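Local structure of PmoF1 (Methylocystis sp. ATCC 49242, 6P17) at residues A[31-36]-A[77-82]; A[41-46]-A[103-108]; A[23-28]-A[88-93]. The protein probably binds copper and helps to handle it as a PCu(A)C-type copper chaperone of a methane-oxidising bacterium. One frame throughout, in Å; residues are numbered along the deposited sequence.

Contact 1 of 3, residues A[31-36]-A[77-82]; sequences AFIHNN and ITLAPG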
ATOM      1  N   ALA A  31       0.644   5.015  -2.112  1.00 15.63           N
ATOM      2  CA  ALA A  31       0.346   4.752  -3.520  1.00 16.33           C
ATOM      3  C   ALA A  31      -0.907   5.518  -3.940  1.00 15.59           C
ATOM      4  O   ALA A  31      -1.652   6.055  -3.113  1.00 18.10           O
ATOM      5  CB  ALA A  31       0.126   3.260  -3.816  1.00 19.90           C
ATOM      6  N   PHE A  32      -1.101   5.588  -5.254  1.00 17.07           N
ATOM      7  CA  PHE A  32      -2.365   5.977  -5.863  1.00 13.68           C
ATOM      8  C   PHE A  32      -3.077   4.700  -6.277  1.00 16.91           C
ATOM      9  O   PHE A  32      -2.461   3.823  -6.893  1.00 19.09           O
ATOM     10  CB  PHE A  32      -2.150   6.839  -7.102  1.00 15.01           C
ATOM     11  CG  PHE A  32      -1.518   8.173  -6.836  1.00 18.63           C
ATOM     12  CD1 PHE A  32      -1.688   8.822  -5.631  1.00 20.33           C
ATOM     13  CD2 PHE A  32      -0.762   8.789  -7.826  1.00 26.81           C
ATOM     14  CE1 PHE A  32      -1.103  10.065  -5.411  1.00 27.32           C
ATOM     15  CE2 PHE A  32      -0.187  10.018  -7.615  1.00 32.04           C
ATOM     16  CZ  PHE A  32      -0.358  10.659  -6.399  1.00 34.00           C
ATOM     17  N   ILE A  33      -4.367   4.601  -5.973  1.00 11.25           N
ATOM     18  CA  ILE A  33      -5.175   3.475  -6.430  1.00 12.53           C
ATOM     19  C   ILE A  33      -6.371   4.016  -7.187  1.00 11.18           C
ATOM     20  O   ILE A  33      -7.218   4.703  -6.604  1.00 16.11           O
ATOM     21  CB  ILE A  33      -5.636   2.595  -5.271  1.00 12.03           C
ATOM     22  CG1 ILE A  33      -4.415   2.116  -4.484  1.00 17.24           C
ATOM     23  CG2 ILE A  33      -6.377   1.392  -5.830  1.00 15.54           C
ATOM     24  CD1 ILE A  33      -4.756   1.584  -3.101  1.00 20.16           C
ATOM     25  N   HIS A  34      -6.451   3.698  -8.473  1.00 12.57           N
ATOM     26  CA  HIS A  34      -7.583   4.108  -9.294  1.00 14.96           C
ATOM     27  C   HIS A  34      -8.612   2.987  -9.330  1.00 12.30           C
ATOM     28  O   HIS A  34      -8.253   1.828  -9.421  1.00 13.36           O
ATOM     29  CB  HIS A  34      -7.146   4.406 -10.722  1.00 21.87           C
ATOM     30  CG  HIS A  34      -6.101   5.466 -10.828  1.00 21.11           C
ATOM     31  ND1 HIS A  34      -6.382   6.732 -11.288  1.00 21.74           N
ATOM     32  CD2 HIS A  34      -4.779   5.449 -10.543  1.00 21.07           C
ATOM     33  CE1 HIS A  34      -5.274   7.452 -11.299  1.00 22.85           C
ATOM     34  NE2 HIS A  34      -4.287   6.699 -10.847  1.00 22.34           N
ATOM     35  N   ASN A  35      -9.876   3.334  -9.247  1.00 16.75           N
ATOM     36  CA  ASN A  35     -10.954   2.401  -9.570  1.00 16.88           C
ATOM     37  C   ASN A  35     -11.582   2.936 -10.847  1.00 17.53           C
ATOM     38  O   ASN A  35     -12.297   3.937 -10.812  1.00 17.88           O
ATOM     39  CB  ASN A  35     -11.973   2.295  -8.437  1.00 16.35           C
ATOM     40  CG  ASN A  35     -13.053   1.257  -8.714  1.00 16.19           C
ATOM     41  OD1 ASN A  35     -13.161   0.728  -9.818  1.00 15.67           O
ATOM     42  ND2 ASN A  35     -13.859   0.968  -7.706  1.00 18.03           N
ATOM     43  N   ASN A  36     -11.292   2.289 -11.976  1.00 19.17           N
ATOM     44  CA  ASN A  36     -11.844   2.711 -13.261  1.00 24.29           C
ATOM     45  C   ASN A  36     -13.127   1.978 -13.619  1.00 23.98           C
ATOM     46  O   ASN A  36     -13.616   2.123 -14.743  1.00 23.72           O
ATOM     47  CB  ASN A  36     -10.818   2.515 -14.383  1.00 31.79           C
ATOM     48  CG  ASN A  36      -9.512   3.241 -14.117  1.00 43.39           C
ATOM     49  OD1 ASN A  36      -9.502   4.431 -13.775  1.00 45.10           O
ATOM     50  ND2 ASN A  36      -8.398   2.521 -14.252  1.00 48.35           N
ATOM     51  N   ILE A  77      -8.013   7.094  -5.269  1.00 14.22           N
ATOM     52  CA  ILE A  77      -7.782   7.265  -3.839  1.00 12.19           C
ATOM     53  C   ILE A  77      -6.287   7.396  -3.629  1.00 18.45           C
ATOM     54  O   ILE A  77      -5.501   6.641  -4.218  1.00 17.70           O
ATOM     55  CB  ILE A  77      -8.345   6.079  -3.033  1.00 17.02           C
ATOM     56  CG1 ILE A  77      -9.845   5.965  -3.262  1.00 18.75           C
ATOM     57  CG2 ILE A  77      -8.021   6.238  -1.540  1.00 20.67           C
ATOM     58  CD1 ILE A  77     -10.622   7.186  -2.762  1.00 27.39           C
ATOM     59  N   THR A  78      -5.889   8.317  -2.760  1.00 14.59           N
ATOM     60  CA  THR A  78      -4.483   8.564  -2.464  1.00 14.83           C
ATOM     61  C   THR A  78      -4.107   8.006  -1.097  1.00 17.45           C
ATOM     62  O   THR A  78      -4.737   8.347  -0.089  1.00 17.46           O
ATOM     63  CB  THR A  78      -4.199  10.073  -2.513  1.00 21.22           C
ATOM     64  OG1 THR A  78      -4.337  10.515  -3.862  1.00 23.46           O
ATOM     65  CG2 THR A  78      -2.798  10.375  -2.028  1.00 22.76           C
ATOM     66  N   LEU A  79      -3.069   7.169  -1.055  1.00 16.65           N
ATOM     67  CA  LEU A  79      -2.429   6.795   0.201  1.00 15.78           C
ATOM     68  C   LEU A  79      -1.143   7.599   0.289  1.00 17.60           C
ATOM     69  O   LEU A  79      -0.282   7.486  -0.589  1.00 13.58           O
ATOM     70  CB  LEU A  79      -2.131   5.292   0.286  1.00 14.79           C
ATOM     71  CG  LEU A  79      -3.242   4.298   0.637  1.00 16.35           C
ATOM     72  CD1 LEU A  79      -4.477   4.439  -0.267  1.00 20.66           C
ATOM     73  CD2 LEU A  79      -2.690   2.863   0.576  1.00 15.30           C
ATOM     74  N   ALA A  80      -1.009   8.412   1.335  1.00 13.88           N
ATOM     75  CA  ALA A  80       0.058   9.401   1.350  1.00 15.60           C
ATOM     76  C   ALA A  80       0.346   9.793   2.794  1.00 16.24           C
ATOM     77  O   ALA A  80      -0.494   9.572   3.679  1.00 18.02           O
ATOM     78  CB  ALA A  80      -0.323  10.632   0.511  1.00 20.12           C
ATOM     79  N   PRO A  81       1.530  10.352   3.067  1.00 17.88           N
ATOM     80  CA  PRO A  81       1.848  10.800   4.428  1.00 23.32           C
ATOM     81  C   PRO A  81       0.752  11.691   4.979  1.00 22.70           C
ATOM     82  O   PRO A  81       0.288  12.619   4.305  1.00 22.38           O
ATOM     83  CB  PRO A  81       3.155  11.586   4.249  1.00 24.38           C
ATOM     84  CG  PRO A  81       3.794  10.980   3.048  1.00 26.32           C
ATOM     85  CD  PRO A  81       2.654  10.572   2.140  1.00 22.33           C
ATOM     86  N   GLY A  82       0.336  11.403   6.212  1.00 18.76           N
ATOM     87  CA  GLY A  82      -0.701  12.186   6.843  1.00 23.31           C
ATOM     88  C   GLY A  82      -2.103  11.839   6.404  1.00 22.82           C
ATOM     89  O   GLY A  82      -3.049  12.503   6.845  1.00 23.85           O
TER
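Ala31 and Leu79 pair through both of their peptide groups, and Ile33 and Ile77 do the same two residues further along 31-35, so four backbone hydrogen bonds join 31-35 to 77-79 as antiparallel strands. The bonds are not alike. Leu79 N comes almost straight onto Ala31 O at 2.7 Å, whereas the return bond from Ala31 N reaches Leu79 O at 3.0 Å and meets that oxygen at a bent C=O...N angle of 130°. The Ile33 N to Ile77 O bond is nearly linear, with 175° at the hydrogen, and Ile77 N answers to Ile33 O over 2.9 Å.

Apolar contact holds the buried face. There Ile33 CD1 meets Leu79 CD1 at 4.0 Å, the two chains slanting across each other, while Leu79 CB rests on the backbone oxygen of Ala31. Val69 and Leu71 of strand 69-71 extend this greasy layer, and Pro15 lies against Ala31.

On the other face sits the non-hydrogen-bonded pair Phe32 and Thr78, side by side and pointing the same way. Turning CG away from the carbonyl carbon (chi1 -65°) lays the CD1-CE1 side of the Phe32 ring along Thr78. CG2 of Thr78 arrives in the ring plane at the edge, 3.8 Å from Phe32 CE1, and OG1 of Thr78 approaches the same two ring carbons obliquely. Lys76 adds a cation-pi contact to this ring.

The chemistry therefore divides by face: hydrocarbon packs mostly inward, into the core of what is probably the cupredoxin-like beta-sandwich of the PCu(A)C family, and a mixed aromatic and polar surface lies outward.

Contact 2 of 3, residues A[41-46]-A[103-108]; sequences DKLVAV and MTLVFE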
ATOM      1  N   ASP A  41     -14.736  -1.219  -4.773  1.00 14.80           N
ATOM      2  CA  ASP A  41     -13.833  -2.256  -4.318  1.00 15.86           C
ATOM      3  C   ASP A  41     -13.189  -1.746  -3.038  1.00 15.79           C
ATOM      4  O   ASP A  41     -13.479  -0.638  -2.575  1.00 19.60           O
ATOM      5  CB  ASP A  41     -12.786  -2.615  -5.388  1.00 19.03           C
ATOM      6  CG  ASP A  41     -12.354  -4.084  -5.316  1.00 21.58           C
ATOM      7  OD1 ASP A  41     -12.389  -4.676  -4.217  1.00 23.21           O
ATOM      8  OD2 ASP A  41     -11.989  -4.667  -6.355  1.00 21.37           O
ATOM      9  N   LYS A  42     -12.323  -2.561  -2.457  1.00 12.53           N
ATOM     10  CA  LYS A  42     -11.557  -2.111  -1.312  1.00 16.49           C
ATOM     11  C   LYS A  42     -10.255  -2.886  -1.256  1.00 11.49           C
ATOM     12  O   LYS A  42     -10.180  -4.031  -1.693  1.00 15.88           O
ATOM     13  CB  LYS A  42     -12.336  -2.261   0.006  1.00 24.06           C
ATOM     14  CG  LYS A  42     -13.025  -3.573   0.204  1.00 32.47           C
ATOM     15  CD  LYS A  42     -13.687  -3.616   1.584  1.00 32.87           C
ATOM     16  CE  LYS A  42     -14.825  -2.634   1.674  1.00 31.48           C
ATOM     17  NZ  LYS A  42     -16.141  -3.276   1.430  1.00 37.15           N
ATOM     18  N   LEU A  43      -9.220  -2.237  -0.738  1.00 14.15           N
ATOM     19  CA  LEU A  43      -7.973  -2.911  -0.418  1.00 19.15           C
ATOM     20  C   LEU A  43      -8.094  -3.462   1.001  1.00 11.75           C
ATOM     21  O   LEU A  43      -8.278  -2.696   1.954  1.00 13.63           O
ATOM     22  CB  LEU A  43      -6.795  -1.953  -0.556  1.00 16.93           C
ATOM     23  CG  LEU A  43      -5.456  -2.498  -0.075  1.00 17.75           C
ATOM     24  CD1 LEU A  43      -4.881  -3.503  -1.065  1.00 17.06           C
ATOM     25  CD2 LEU A  43      -4.508  -1.350   0.220  1.00 15.75           C
ATOM     26  N   VAL A  44      -8.019  -4.776   1.144  1.00 12.83           N
ATOM     27  CA  VAL A  44      -8.327  -5.404   2.423  1.00 18.85           C
ATOM     28  C   VAL A  44      -7.101  -5.959   3.133  1.00 19.87           C
ATOM     29  O   VAL A  44      -7.139  -6.114   4.360  1.00 19.24           O
ATOM     30  CB  VAL A  44      -9.394  -6.508   2.276  1.00 23.18           C
ATOM     31  CG1 VAL A  44     -10.693  -5.910   1.811  1.00 22.59           C
ATOM     32  CG2 VAL A  44      -8.921  -7.594   1.319  1.00 21.94           C
ATOM     33  N   ALA A  45      -6.023  -6.266   2.422  1.00 17.06           N
ATOM     34  CA  ALA A  45      -4.860  -6.785   3.114  1.00 19.24           C
ATOM     35  C   ALA A  45      -3.652  -6.547   2.235  1.00 21.26           C
ATOM     36  O   ALA A  45      -3.765  -6.271   1.035  1.00 17.31           O
ATOM     37  CB  ALA A  45      -4.995  -8.270   3.450  1.00 17.69           C
ATOM     38  N   VAL A  46      -2.494  -6.643   2.860  1.00 14.75           N
ATOM     39  CA  VAL A  46      -1.219  -6.528   2.176  1.00 14.35           C
ATOM     40  C   VAL A  46      -0.306  -7.597   2.751  1.00 20.50           C
ATOM     41  O   VAL A  46      -0.247  -7.786   3.974  1.00 19.40           O
ATOM     42  CB  VAL A  46      -0.606  -5.125   2.339  1.00 15.42           C
ATOM     43  CG1 VAL A  46       0.781  -5.059   1.718  1.00 18.70           C
ATOM     44  CG2 VAL A  46      -1.512  -4.084   1.724  1.00 12.40           C
ATOM     45  N   MET A 103       5.606  -6.928  -2.802  1.00 23.87           N
ATOM     46  CA  MET A 103       4.436  -6.838  -1.941  1.00 25.10           C
ATOM     47  C   MET A 103       3.244  -7.368  -2.712  1.00 24.29           C
ATOM     48  O   MET A 103       3.136  -7.166  -3.930  1.00 19.98           O
ATOM     49  CB  MET A 103       4.115  -5.396  -1.502  1.00 21.99           C
ATOM     50  CG  MET A 103       5.145  -4.701  -0.628  1.00 21.71           C
ATOM     51  SD  MET A 103       4.690  -2.949  -0.558  1.00 26.59           S
ATOM     52  CE  MET A 103       3.311  -3.029   0.577  1.00 24.83           C
ATOM     53  N   THR A 104       2.334  -8.011  -1.992  1.00 20.35           N
ATOM     54  CA  THR A 104       1.084  -8.479  -2.580  1.00 20.34           C
ATOM     55  C   THR A 104      -0.055  -7.652  -2.004  1.00 23.49           C
ATOM     56  O   THR A 104      -0.234  -7.599  -0.782  1.00 20.67           O
ATOM     57  CB  THR A 104       0.851  -9.965  -2.321  1.00 19.24           C
ATOM     58  OG1 THR A 104       1.867 -10.753  -2.969  1.00 19.81           O
ATOM     59  CG2 THR A 104      -0.500 -10.362  -2.893  1.00 19.15           C
ATOM     60  N   LEU A 105      -0.805  -6.989  -2.881  1.00 21.85           N
ATOM     61  CA  LEU A 105      -2.006  -6.267  -2.488  1.00 19.28           C
ATOM     62  C   LEU A 105      -3.216  -7.158  -2.730  1.00 21.24           C
ATOM     63  O   LEU A 105      -3.320  -7.797  -3.783  1.00 22.47           O
ATOM     64  CB  LEU A 105      -2.150  -4.963  -3.268  1.00 17.20           C
ATOM     65  CG  LEU A 105      -1.492  -3.734  -2.625  1.00 22.85           C
ATOM     66  CD1 LEU A 105      -0.053  -4.005  -2.178  1.00 22.94           C
ATOM     67  CD2 LEU A 105      -1.571  -2.505  -3.537  1.00 24.11           C
ATOM     68  N   VAL A 106      -4.117  -7.218  -1.750  1.00 18.08           N
ATOM     69  CA  VAL A 106      -5.314  -8.050  -1.841  1.00 16.83           C
ATOM     70  C   VAL A 106      -6.521  -7.123  -1.878  1.00 16.94           C
ATOM     71  O   VAL A 106      -6.785  -6.407  -0.904  1.00 19.66           O
ATOM     72  CB  VAL A 106      -5.434  -9.037  -0.663  1.00 21.82           C
ATOM     73  CG1 VAL A 106      -6.594 -10.008  -0.899  1.00 24.98           C
ATOM     74  CG2 VAL A 106      -4.134  -9.785  -0.409  1.00 19.35           C
ATOM     75  N   PHE A 107      -7.282  -7.177  -2.971  1.00 15.10           N
ATOM     76  CA  PHE A 107      -8.524  -6.430  -3.111  1.00 16.46           C
ATOM     77  C   PHE A 107      -9.727  -7.354  -2.941  1.00 18.47           C
ATOM     78  O   PHE A 107      -9.698  -8.511  -3.365  1.00 26.87           O
ATOM     79  CB  PHE A 107      -8.574  -5.738  -4.477  1.00 16.73           C
ATOM     80  CG  PHE A 107      -7.469  -4.747  -4.682  1.00 16.01           C
ATOM     81  CD1 PHE A 107      -7.585  -3.446  -4.203  1.00 17.14           C
ATOM     82  CD2 PHE A 107      -6.310  -5.113  -5.337  1.00 15.94           C
ATOM     83  CE1 PHE A 107      -6.565  -2.523  -4.387  1.00 16.93           C
ATOM     84  CE2 PHE A 107      -5.293  -4.197  -5.533  1.00 21.13           C
ATOM     85  CZ  PHE A 107      -5.417  -2.897  -5.057  1.00 23.86           C
ATOM     86  N   GLU A 108     -10.791  -6.816  -2.328  1.00 19.86           N
ATOM     87  CA  GLU A 108     -11.975  -7.614  -2.013  1.00 24.08           C
ATOM     88  C   GLU A 108     -12.559  -8.289  -3.251  1.00 24.51           C
ATOM     89  O   GLU A 108     -12.973  -9.452  -3.188  1.00 26.22           O
ATOM     90  CB  GLU A 108     -13.041  -6.745  -1.338  1.00 24.67           C
ATOM     91  CG  GLU A 108     -14.312  -7.513  -0.924  1.00 34.10           C
ATOM     92  CD  GLU A 108     -15.403  -6.604  -0.350  1.00 42.27           C
ATOM     93  OE1 GLU A 108     -15.545  -5.460  -0.832  1.00 48.04           O
ATOM     94  OE2 GLU A 108     -16.117  -7.033   0.584  1.00 48.49           O
TER
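Val44 and Ala45 both face Val106, a classic beta bulge that slips the pairing of 41-46 with 103-107 by one residue. A single oxygen, Val106 O, serves both peptides: Val44 N binds it at 2.9 Å, and Ala45 N adds a weak bond at 3.4 Å. Val106 N in turn gives its hydrogen to Ala45 O, and on the Lys42 side of the bulge Glu108 N bonds to Lys42 O.

Within the buried layer, Leu43 sets a methyl over the ring of Phe107. Its CD1 stands 4.1 Å from the Phe107 ring centroid, 21° off the normal, a CH-pi contact displaced toward the rim. With CG anti to the backbone N (chi1 173°), the Leu43 branch leans toward strand 101-107, and the same CD1 also reaches Leu105 CG at 3.7 Å. Leu10 and Val12 of strand 10-18 pack on Phe107 as well. At the far end Val46 CG1 presses on Met103 CE at 3.4 Å, tighter than ordinary carbon contact, with the thioether bent at chi3 to bring the methyl there.

Polar groups gather at the other end. Lys42 has CG between its backbone N and carbonyl carbon (chi1 46°), 3.5 Å from Glu108 CB; bends at chi3 and chi4 then take NZ to the carboxylate, in a salt bridge of 3.2 Å to Glu108 OE1 from above the carboxylate plane. Asp41 OD1 accepts from the Lys42 peptide and from Lys109 N, while its OD2 takes Ala110 N, so this buried carboxylate grips the turn after strand 101-107.

Charge is thus confined to one end of the pair: peptide N-H groups would help stabilise the Asp41 anion, and the lysine probably offsets the negative charge of Glu108, leaving the inner face to hydrocarbon.

Contact 3 of 3, residues A[23-28]-A[88-93]; sequences GEKNAS and LLDAKK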
ATOM      1  N   GLY A  23      17.427   3.011  13.095  1.00 87.21           N
ATOM      2  CA  GLY A  23      16.876   2.450  14.315  1.00 85.96           C
ATOM      3  C   GLY A  23      15.516   1.796  14.157  1.00 81.24           C
ATOM      4  O   GLY A  23      15.242   0.762  14.774  1.00 81.82           O
ATOM      5  N   GLU A  24      14.664   2.378  13.320  1.00 76.00           N
ATOM      6  CA  GLU A  24      13.259   2.001  13.276  1.00 71.25           C
ATOM      7  C   GLU A  24      13.066   0.582  12.740  1.00 66.43           C
ATOM      8  O   GLU A  24      13.904   0.031  12.023  1.00 68.20           O
ATOM      9  CB  GLU A  24      12.470   2.993  12.418  1.00 69.75           C
ATOM     10  CG  GLU A  24      11.893   4.176  13.190  1.00 72.44           C
ATOM     11  CD  GLU A  24      10.750   3.783  14.118  1.00 72.18           C
ATOM     12  OE1 GLU A  24      10.355   4.627  14.952  1.00 77.15           O
ATOM     13  OE2 GLU A  24      10.242   2.641  14.018  1.00 70.58           O
ATOM     14  N   LYS A  25      11.924  -0.007  13.109  1.00 59.45           N
ATOM     15  CA  LYS A  25      11.532  -1.342  12.681  1.00 58.40           C
ATOM     16  C   LYS A  25      10.325  -1.348  11.756  1.00 61.84           C
ATOM     17  O   LYS A  25       9.998  -2.403  11.203  1.00 66.97           O
ATOM     18  CB  LYS A  25      11.209  -2.214  13.900  1.00 62.34           C
ATOM     19  CG  LYS A  25      12.245  -2.174  15.007  1.00 67.34           C
ATOM     20  CD  LYS A  25      11.618  -2.588  16.333  1.00 66.12           C
ATOM     21  CE  LYS A  25      10.801  -3.869  16.186  1.00 72.64           C
ATOM     22  NZ  LYS A  25       9.653  -3.934  17.141  1.00 77.73           N
ATOM     23  N   ASN A  26       9.649  -0.215  11.591  1.00 48.23           N
ATOM     24  CA  ASN A  26       8.421  -0.136  10.818  1.00 42.84           C
ATOM     25  C   ASN A  26       8.613   0.785   9.618  1.00 41.86           C
ATOM     26  O   ASN A  26       9.579   1.547   9.535  1.00 45.51           O
ATOM     27  CB  ASN A  26       7.252   0.361  11.681  1.00 41.13           C
ATOM     28  CG  ASN A  26       7.061  -0.456  12.950  1.00 46.85           C
ATOM     29  OD1 ASN A  26       7.179  -1.683  12.952  1.00 43.13           O
ATOM     30  ND2 ASN A  26       6.759   0.233  14.043  1.00 44.41           N
ATOM     31  N   ALA A  27       7.667   0.700   8.679  1.00 24.57           N
ATOM     32  CA  ALA A  27       7.647   1.550   7.493  1.00 25.93           C
ATOM     33  C   ALA A  27       6.198   1.863   7.131  1.00 27.57           C
ATOM     34  O   ALA A  27       5.257   1.259   7.659  1.00 25.42           O
ATOM     35  CB  ALA A  27       8.381   0.889   6.316  1.00 26.19           C
ATOM     36  N   SER A  28       6.027   2.830   6.235  1.00 29.78           N
ATOM     37  CA  SER A  28       4.715   3.271   5.778  1.00 29.70           C
ATOM     38  C   SER A  28       4.641   3.174   4.261  1.00 26.72           C
ATOM     39  O   SER A  28       5.488   3.743   3.562  1.00 23.59           O
ATOM     40  CB  SER A  28       4.430   4.708   6.225  1.00 33.47           C
ATOM     41  OG  SER A  28       4.398   4.794   7.634  1.00 36.57           O
ATOM     42  N   LEU A  88       3.750  -1.031   7.667  1.00 17.35           N
ATOM     43  CA  LEU A  88       4.541  -2.245   7.556  1.00 19.20           C
ATOM     44  C   LEU A  88       5.297  -2.394   8.869  1.00 19.73           C
ATOM     45  O   LEU A  88       6.037  -1.488   9.259  1.00 23.17           O
ATOM     46  CB  LEU A  88       5.490  -2.174   6.356  1.00 19.74           C
ATOM     47  CG  LEU A  88       4.864  -1.801   5.002  1.00 20.02           C
ATOM     48  CD1 LEU A  88       5.877  -1.909   3.861  1.00 23.83           C
ATOM     49  CD2 LEU A  88       3.643  -2.661   4.692  1.00 22.59           C
ATOM     50  N   LEU A  89       5.097  -3.525   9.549  1.00 22.78           N
ATOM     51  CA  LEU A  89       5.531  -3.733  10.928  1.00 24.58           C
ATOM     52  C   LEU A  89       6.626  -4.791  11.030  1.00 24.57           C
ATOM     53  O   LEU A  89       6.529  -5.855  10.412  1.00 25.14           O
ATOM     54  CB  LEU A  89       4.350  -4.160  11.805  1.00 26.55           C
ATOM     55  CG  LEU A  89       3.141  -3.208  11.736  1.00 28.13           C
ATOM     56  CD1 LEU A  89       1.974  -3.732  12.549  1.00 28.76           C
ATOM     57  CD2 LEU A  89       3.546  -1.828  12.192  1.00 28.57           C
ATOM     58  N   ASP A  90       7.659  -4.495  11.826  1.00 39.84           N
ATOM     59  CA  ASP A  90       8.668  -5.479  12.231  1.00 45.77           C
ATOM     60  C   ASP A  90       9.479  -5.966  11.024  1.00 43.70           C
ATOM     61  O   ASP A  90       9.372  -7.115  10.590  1.00 42.58           O
ATOM     62  CB  ASP A  90       8.019  -6.672  12.952  1.00 44.73           C
ATOM     63  CG  ASP A  90       7.358  -6.289  14.272  1.00 49.38           C
ATOM     64  OD1 ASP A  90       8.027  -5.659  15.114  1.00 50.41           O
ATOM     65  OD2 ASP A  90       6.169  -6.629  14.467  1.00 48.23           O
ATOM     66  N   ALA A  91      10.300  -5.056  10.502  1.00 47.80           N
ATOM     67  CA  ALA A  91      11.143  -5.361   9.350  1.00 47.74           C
ATOM     68  C   ALA A  91      12.065  -6.540   9.637  1.00 50.94           C
ATOM     69  O   ALA A  91      12.751  -6.575  10.663  1.00 54.29           O
ATOM     70  CB  ALA A  91      11.970  -4.134   8.965  1.00 50.64           C
ATOM     71  N   LYS A  92      12.075  -7.508   8.721  1.00 50.42           N
ATOM     72  CA  LYS A  92      12.952  -8.664   8.860  1.00 55.00           C
ATOM     73  C   LYS A  92      14.349  -8.369   8.334  1.00 61.73           C
ATOM     74  O   LYS A  92      15.347  -8.712   8.977  1.00 69.37           O
ATOM     75  CB  LYS A  92      12.361  -9.870   8.128  1.00 52.03           C
ATOM     76  CG  LYS A  92      10.958 -10.249   8.559  1.00 47.91           C
ATOM     77  CD  LYS A  92      10.544 -11.581   7.953  1.00 47.21           C
ATOM     78  CE  LYS A  92       9.152 -11.995   8.416  1.00 49.03           C
ATOM     79  NZ  LYS A  92       9.031 -12.042   9.911  1.00 47.82           N
ATOM     80  N   LYS A  93      14.443  -7.735   7.171  1.00 60.78           N
ATOM     81  CA  LYS A  93      15.719  -7.433   6.543  1.00 67.01           C
ATOM     82  C   LYS A  93      15.855  -5.932   6.317  1.00 65.34           C
ATOM     83  O   LYS A  93      14.885  -5.173   6.383  1.00 60.60           O
ATOM     84  CB  LYS A  93      15.872  -8.187   5.215  1.00 68.91           C
ATOM     85  CG  LYS A  93      15.956  -9.699   5.350  1.00 72.59           C
ATOM     86  CD  LYS A  93      16.097 -10.357   3.985  1.00 73.24           C
ATOM     87  CE  LYS A  93      16.141 -11.871   4.094  1.00 75.98           C
ATOM     88  NZ  LYS A  93      17.391 -12.349   4.746  1.00 83.48           N
TER
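Antiparallel pairing of Ala27 with Leu88, through Ala27 N to Leu88 O at 2.8 Å and Leu88 N to Ala27 O at 2.7 Å, gives way at the next residues to a corner at Asp90, past which Ala91 N bonds to Lys25 O.

Asn26 bridges this change with its amide. Because CG stands beside the backbone N (chi1 -54°), OD1 is carried across to Asp90 N, 3.1 Å away; the donor lies in the plane of the Asn26 carbonyl, and the bond is fairly straight, 159° at the hydrogen. The Leu89 side chain slants past the same amide, with CD2 3.8 Å from Asn26 CG. The pairing belongs to the start of strand 27-35 and the end of strand 75-91 in what is probably the beta-sandwich of the PCu(A)C family, where Phe51 packs on Ala27, Leu88 and Ala91. With an alanine in place of Asn26 the amide oxygen is gone, and Asp90 N would probably lose this acceptor, the corner less firmly tied to the loop that leads into strand 27-35.

Further out, Lys25 and Asp90 run side by side in the same direction. Bent at chi3, the lysine brings NZ to Asp90 OD1 at 3.1 Å, forming a salt bridge in which NZ meets OD1 nearly along its C-O axis.

Overall arrangement
From the N terminus, the chain passes through 23-28 and runs on along strand 27-35 to 31-36, then turns into 41-46. Contact 1 closes the first loop when the chain returns at 77-82; the same strand, 75-91, continues to 88-93 and closes contact 3, so contact 1 is nested within contact 3. These two join the same pair of strands at sites about 21 Å apart between centres. Contact 2 closes last, at 103-108, and crosses both. It ties strand 41-48 to strand 101-107 and meets each neighbour by packing: Phe107 touches Ile33 of contact 1, and Met103 touches Leu88 of contact 3.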